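PDB 6VZZ: BamaA.19900.a from Balamuthia mandrillaris, which probably catalyses the ATP-dependent phosphorylation of glucose to glucose 6-phosphate, as a glucokinase of the actin-like ATPase clan. Local coordinates for residues 37-41 / 133-137; 47-51 / 75-79. All coordinates share one frame; numbering follows the deposited sequence.

Contact 1: 37-41 / 133-137; sequences YYVGV and SFLFP
Val39 and Leu135 meet where the loop 133-137 is laid over the central strand 37-43 of the five-stranded mixed sheet, a part of the actin-like ATPase fold that glucokinases share. Their CA atoms, 6.4 Å apart, are the closest CA pair between the segments, and the CB of Val39 points toward the loop. Its two methyl groups have separate tasks. CG2 lies 3.8 Å from CD2 of Leu135 and also packs on the Leu135 carbonyl oxygen, whereas CG1, set anti to the backbone N (chi1 175°), reaches CE1 of Phe136 at 4.0 Å. The same ring carbon receives a second valine: CG2 of Val41 comes at the ring edge, near its plane, 3.9 Å from CE1 of Phe136. Phe136 thus bridges two alternate residues of one strand face, and its side chain runs at about a right angle to both. At the start of the strand, Tyr37 has CG between the backbone N and the carbonyl carbon (chi1 71°), which directs the phenol across to Phe134 at about a right angle, its OH packing obliquely against CE2 and CZ of Phe134. No hydrogen bond crosses between the segments, so side-chain packing carries the join, with 233 Å² buried in total.

In the second shell, Ala97 and Leu99 of the neighbouring strand 96-101 also touch Phe136, and Phe79 of helix 72-90 stacks edge-to-face with it. Leu135 also touches Leu50 of strand 47-54 and Ser83 of helix 72-90. The hydroxyl of Tyr37 is held from outside the two segments, by a hydrogen bond between its OH and Val92 O.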
loop_
_atom_site.group_PDB
_atom_site.type_symbol
_atom_site.label_atom_id
_atom_site.label_comp_id
_atom_site.label_asym_id
_atom_site.label_seq_id
_atom_site.Cartn_x
_atom_site.Cartn_y
_atom_site.Cartn_z
ATOM N N TYR A 37 18.190 16.932 27.040
ATOM C CA TYR A 37 17.777 17.407 25.724
ATOM C C TYR A 37 17.991 16.320 24.681
ATOM O O TYR A 37 18.710 15.340 24.905
ATOM C CB TYR A 37 18.527 18.672 25.305
ATOM C CG TYR A 37 19.979 18.484 24.965
ATOM C CD1 TYR A 37 20.949 18.492 25.960
ATOM C CD2 TYR A 37 20.394 18.334 23.643
ATOM C CE1 TYR A 37 22.290 18.339 25.654
ATOM C CE2 TYR A 37 21.741 18.174 23.323
ATOM C CZ TYR A 37 22.683 18.179 24.339
ATOM O OH TYR A 37 24.021 18.029 24.055
ATOM N N TYR A 38 17.356 16.507 23.526
ATOM C CA TYR A 38 17.302 15.468 22.509
ATOM C C TYR A 38 17.652 16.034 21.137
ATOM O O TYR A 38 17.421 17.214 20.853
ATOM C CB TYR A 38 15.922 14.809 22.505
ATOM C CG TYR A 38 15.580 14.201 23.843
ATOM C CD1 TYR A 38 15.066 14.983 24.873
ATOM C CD2 TYR A 38 15.798 12.850 24.092
ATOM C CE1 TYR A 38 14.771 14.439 26.110
ATOM C CE2 TYR A 38 15.503 12.294 25.329
ATOM C CZ TYR A 38 14.990 13.095 26.334
ATOM O OH TYR A 38 14.687 12.554 27.562
ATOM N N VAL A 39 18.220 15.171 20.289
ATOM C CA VAL A 39 18.686 15.536 18.955
ATOM C C VAL A 39 17.718 14.991 17.918
ATOM O O VAL A 39 17.314 13.826 17.986
ATOM C CB VAL A 39 20.106 15.001 18.685
ATOM C CG1 VAL A 39 20.526 15.300 17.240
ATOM C CG2 VAL A 39 21.094 15.592 19.667
ATOM N N GLY A 40 17.357 15.823 16.953
ATOM C CA GLY A 40 16.564 15.380 15.817
ATOM C C GLY A 40 17.228 15.792 14.522
ATOM O O GLY A 40 17.770 16.893 14.413
ATOM N N VAL A 41 17.186 14.895 13.535
ATOM C CA VAL A 41 17.850 15.119 12.256
ATOM C C VAL A 41 16.895 14.776 11.123
ATOM O O VAL A 41 16.236 13.730 11.152
ATOM C CB VAL A 41 19.146 14.299 12.116
ATOM C CG1 VAL A 41 19.891 14.700 10.842
ATOM C CG2 VAL A 41 20.018 14.500 13.323
ATOM N N SER A 133 29.248 10.274 19.498
ATOM C CA SER A 133 28.550 9.910 20.729
ATOM C C SER A 133 27.879 11.098 21.414
ATOM O O SER A 133 26.814 10.932 22.018
ATOM C CB SER A 133 29.531 9.258 21.695
ATOM O OG SER A 133 29.842 7.950 21.269
ATOM N N PHE A 134 28.483 12.288 21.357
ATOM C CA PHE A 134 27.926 13.422 22.087
ATOM C C PHE A 134 26.477 13.691 21.687
ATOM O O PHE A 134 25.609 13.865 22.549
ATOM C CB PHE A 134 28.781 14.668 21.877
ATOM C CG PHE A 134 28.287 15.860 22.639
ATOM C CD1 PHE A 134 28.689 16.077 23.942
ATOM C CD2 PHE A 134 27.397 16.751 22.061
ATOM C CE1 PHE A 134 28.223 17.157 24.651
ATOM C CE2 PHE A 134 26.928 17.828 22.767
ATOM C CZ PHE A 134 27.344 18.034 24.066
ATOM N N LEU A 135 26.190 13.734 20.388
ATOM C CA LEU A 135 24.828 14.009 19.954
ATOM C C LEU A 135 24.019 12.750 19.724
ATOM O O LEU A 135 22.788 12.829 19.647
ATOM C CB LEU A 135 24.808 14.832 18.659
ATOM C CG LEU A 135 25.297 16.276 18.693
ATOM C CD1 LEU A 135 25.032 16.947 17.357
ATOM C CD2 LEU A 135 24.636 17.049 19.817
ATOM N N PHE A 136 24.670 11.600 19.610
ATOM C CA PHE A 136 24.010 10.358 19.208
ATOM C C PHE A 136 24.409 9.267 20.187
ATOM O O PHE A 136 25.269 8.432 19.885
ATOM C CB PHE A 136 24.363 10.002 17.764
ATOM C CG PHE A 136 24.064 11.108 16.797
ATOM C CD1 PHE A 136 22.770 11.306 16.322
ATOM C CD2 PHE A 136 25.064 11.982 16.390
ATOM C CE1 PHE A 136 22.484 12.345 15.445
ATOM C CE2 PHE A 136 24.783 13.017 15.510
ATOM C CZ PHE A 136 23.494 13.201 15.040
ATOM N N PRO A 137 23.795 9.245 21.370
ATOM C CA PRO A 137 24.131 8.225 22.375
ATOM C C PRO A 137 23.961 6.832 21.803
ATOM O O PRO A 137 22.911 6.519 21.219
ATOM C CB PRO A 137 23.125 8.493 23.503
ATOM C CG PRO A 137 22.003 9.242 22.843
ATOM C CD PRO A 137 22.635 10.061 21.770
#

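Contact 2: 47-51 / 75-79; sequences NTRLA and LIAFF
The backbone bond from Phe79 N to Leu75 O, 2.7 Å long, fixes one helical turn whose two end residues both press on the strand 47-51. This is the helix of a beta-alpha-beta crossover: helix 72-90 leads from strand 62-68 toward strand 96-101 and passes over the sheet on the way. Its segment 75-79 runs 24° from the direction of strand 47-51, with the two axes 10.9 Å apart at closest, a spacing that side chains from both elements fill.

Thr48 is met by three helix residues. CD2 of Leu75 lies 3.7 Å from CB of Thr48 and also packs beside OG1. The methyl CG2, anti to the backbone N, points to the aromatic pair, with CE2 of Phe78 at 3.9 Å and CE1 of Phe79 at 4.2 Å. Both rings receive this methyl obliquely. Two residues further along the same strand face, Leu50 divides its contacts between the same rings: CB lies 4.3 Å from CZ of Phe78, at the ring edge and near its plane, and CD1 is 4.2 Å from CD1 of Phe79. The rings also touch each other, since CE1 of Phe79 sits at the edge of Phe78.

Leu65 and Val67 of strand 62-68 pack on Phe78, while Val41 of strand 37-43 packs on Phe79, which spreads the helix over three strands. The segments bury 216 Å² in sum, and with no hydrogen bond between them the join is probably held mainly by apolar side-chain packing, although the hydroxyl of Thr48 lies within it.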
loop_
_atom_site.group_PDB
_atom_site.type_symbol
_atom_site.label_atom_id
_atom_site.label_comp_id
_atom_site.label_asym_id
_atom_site.label_seq_id
_atom_site.Cartn_x
_atom_site.Cartn_y
_atom_site.Cartn_z
ATOM N N ASN A 47 19.351 18.230 1.321
ATOM C CA ASN A 47 19.701 19.008 2.502
ATOM C C ASN A 47 19.448 18.212 3.768
ATOM O O ASN A 47 18.509 17.414 3.848
ATOM C CB ASN A 47 18.903 20.306 2.600
ATOM C CG ASN A 47 18.805 21.016 1.286
ATOM O OD1 ASN A 47 19.816 21.440 0.726
ATOM N ND2 ASN A 47 17.587 21.152 0.775
ATOM N N THR A 48 20.283 18.471 4.768
ATOM C CA THR A 48 20.147 17.888 6.089
ATOM C C THR A 48 20.007 19.004 7.113
ATOM O O THR A 48 20.711 20.016 7.045
ATOM C CB THR A 48 21.347 16.992 6.413
ATOM O OG1 THR A 48 21.187 15.735 5.742
ATOM C CG2 THR A 48 21.476 16.752 7.908
ATOM N N ARG A 49 19.075 18.822 8.041
ATOM C CA ARG A 49 18.837 19.765 9.118
ATOM C C ARG A 49 18.970 19.040 10.446
ATOM O O ARG A 49 18.654 17.850 10.554
ATOM C CB ARG A 49 17.457 20.396 8.997
ATOM C CG ARG A 49 17.293 21.233 7.749
ATOM C CD ARG A 49 15.850 21.656 7.542
ATOM N NE ARG A 49 15.748 22.812 6.649
ATOM C CZ ARG A 49 15.734 22.736 5.318
ATOM N NH1 ARG A 49 15.815 21.556 4.714
ATOM N NH2 ARG A 49 15.643 23.842 4.591
ATOM N N LEU A 50 19.457 19.757 11.456
ATOM C CA LEU A 50 19.637 19.195 12.784
ATOM C C LEU A 50 19.017 20.146 13.786
ATOM O O LEU A 50 19.120 21.368 13.634
ATOM C CB LEU A 50 21.124 18.958 13.105
ATOM C CG LEU A 50 21.458 18.160 14.369
ATOM C CD1 LEU A 50 22.690 17.316 14.164
ATOM C CD2 LEU A 50 21.648 19.072 15.560
ATOM N N ALA A 51 18.371 19.588 14.807
ATOM C CA ALA A 51 17.689 20.400 15.798
ATOM C C ALA A 51 17.808 19.753 17.167
ATOM O O ALA A 51 18.032 18.546 17.293
ATOM C CB ALA A 51 16.212 20.608 15.444
ATOM N N LEU A 75 28.019 14.071 5.385
ATOM C CA LEU A 75 27.202 14.159 6.591
ATOM C C LEU A 75 28.037 13.902 7.843
ATOM O O LEU A 75 27.927 14.628 8.839
ATOM C CB LEU A 75 26.042 13.169 6.515
ATOM C CG LEU A 75 24.854 13.570 5.642
ATOM C CD1 LEU A 75 23.713 12.577 5.799
ATOM C CD2 LEU A 75 24.393 14.981 5.994
ATOM N N ILE A 76 28.876 12.865 7.815
ATOM C CA ILE A 76 29.700 12.551 8.975
ATOM C C ILE A 76 30.556 13.752 9.362
ATOM O O ILE A 76 30.680 14.085 10.547
ATOM C CB ILE A 76 30.550 11.293 8.702
ATOM C CG1 ILE A 76 29.649 10.060 8.641
ATOM C CG2 ILE A 76 31.628 11.096 9.770
ATOM C CD1 ILE A 76 30.371 8.815 8.210
ATOM N N ALA A 77 31.141 14.434 8.374
ATOM C CA ALA A 77 31.921 15.630 8.681
ATOM C C ALA A 77 31.034 16.738 9.243
ATOM O O ALA A 77 31.451 17.481 10.135
ATOM C CB ALA A 77 32.661 16.110 7.436
ATOM N N PHE A 78 29.808 16.868 8.730
ATOM C CA PHE A 78 28.887 17.853 9.285
ATOM C C PHE A 78 28.498 17.494 10.714
ATOM O O PHE A 78 28.488 18.361 11.591
ATOM C CB PHE A 78 27.657 17.974 8.379
ATOM C CG PHE A 78 26.449 18.639 9.029
ATOM C CD1 PHE A 78 26.338 20.028 9.089
ATOM C CD2 PHE A 78 25.395 17.872 9.526
ATOM C CE1 PHE A 78 25.208 20.643 9.668
ATOM C CE2 PHE A 78 24.262 18.483 10.102
ATOM C CZ PHE A 78 24.171 19.870 10.171
ATOM N N PHE A 79 28.205 16.216 10.975
ATOM C CA PHE A 79 27.795 15.804 12.316
ATOM C C PHE A 79 28.934 15.989 13.317
ATOM O O PHE A 79 28.741 16.583 14.384
ATOM C CB PHE A 79 27.318 14.348 12.305
ATOM C CG PHE A 79 26.041 14.118 11.537
ATOM C CD1 PHE A 79 25.025 15.067 11.536
ATOM C CD2 PHE A 79 25.854 12.943 10.817
ATOM C CE1 PHE A 79 23.834 14.851 10.833
ATOM C CE2 PHE A 79 24.677 12.717 10.107
ATOM C CZ PHE A 79 23.661 13.672 10.120
#

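From the N terminus, after helix 16-25, the chain lays down strand 37-43, then returns antiparallel as strand 47-54. Contact 2 closes the shorter loop, with 23 residues between its segments, once the chain has passed through strand 62-68 into helix 72-90. Contact 1 closes a longer loop, with 91 residues between its segments, when 133-137 returns just before strand 141-145, so contact 2 is nested within it. Their centres are 12 Å apart. The two strands are sheet neighbours, with a probable hydrogen bond of 2.8 Å between Ala51 N and Gly40 O, and Val41 CG1 packs on Thr48 CG2. Helix and loop are therefore tied to adjoining strands of one sheet.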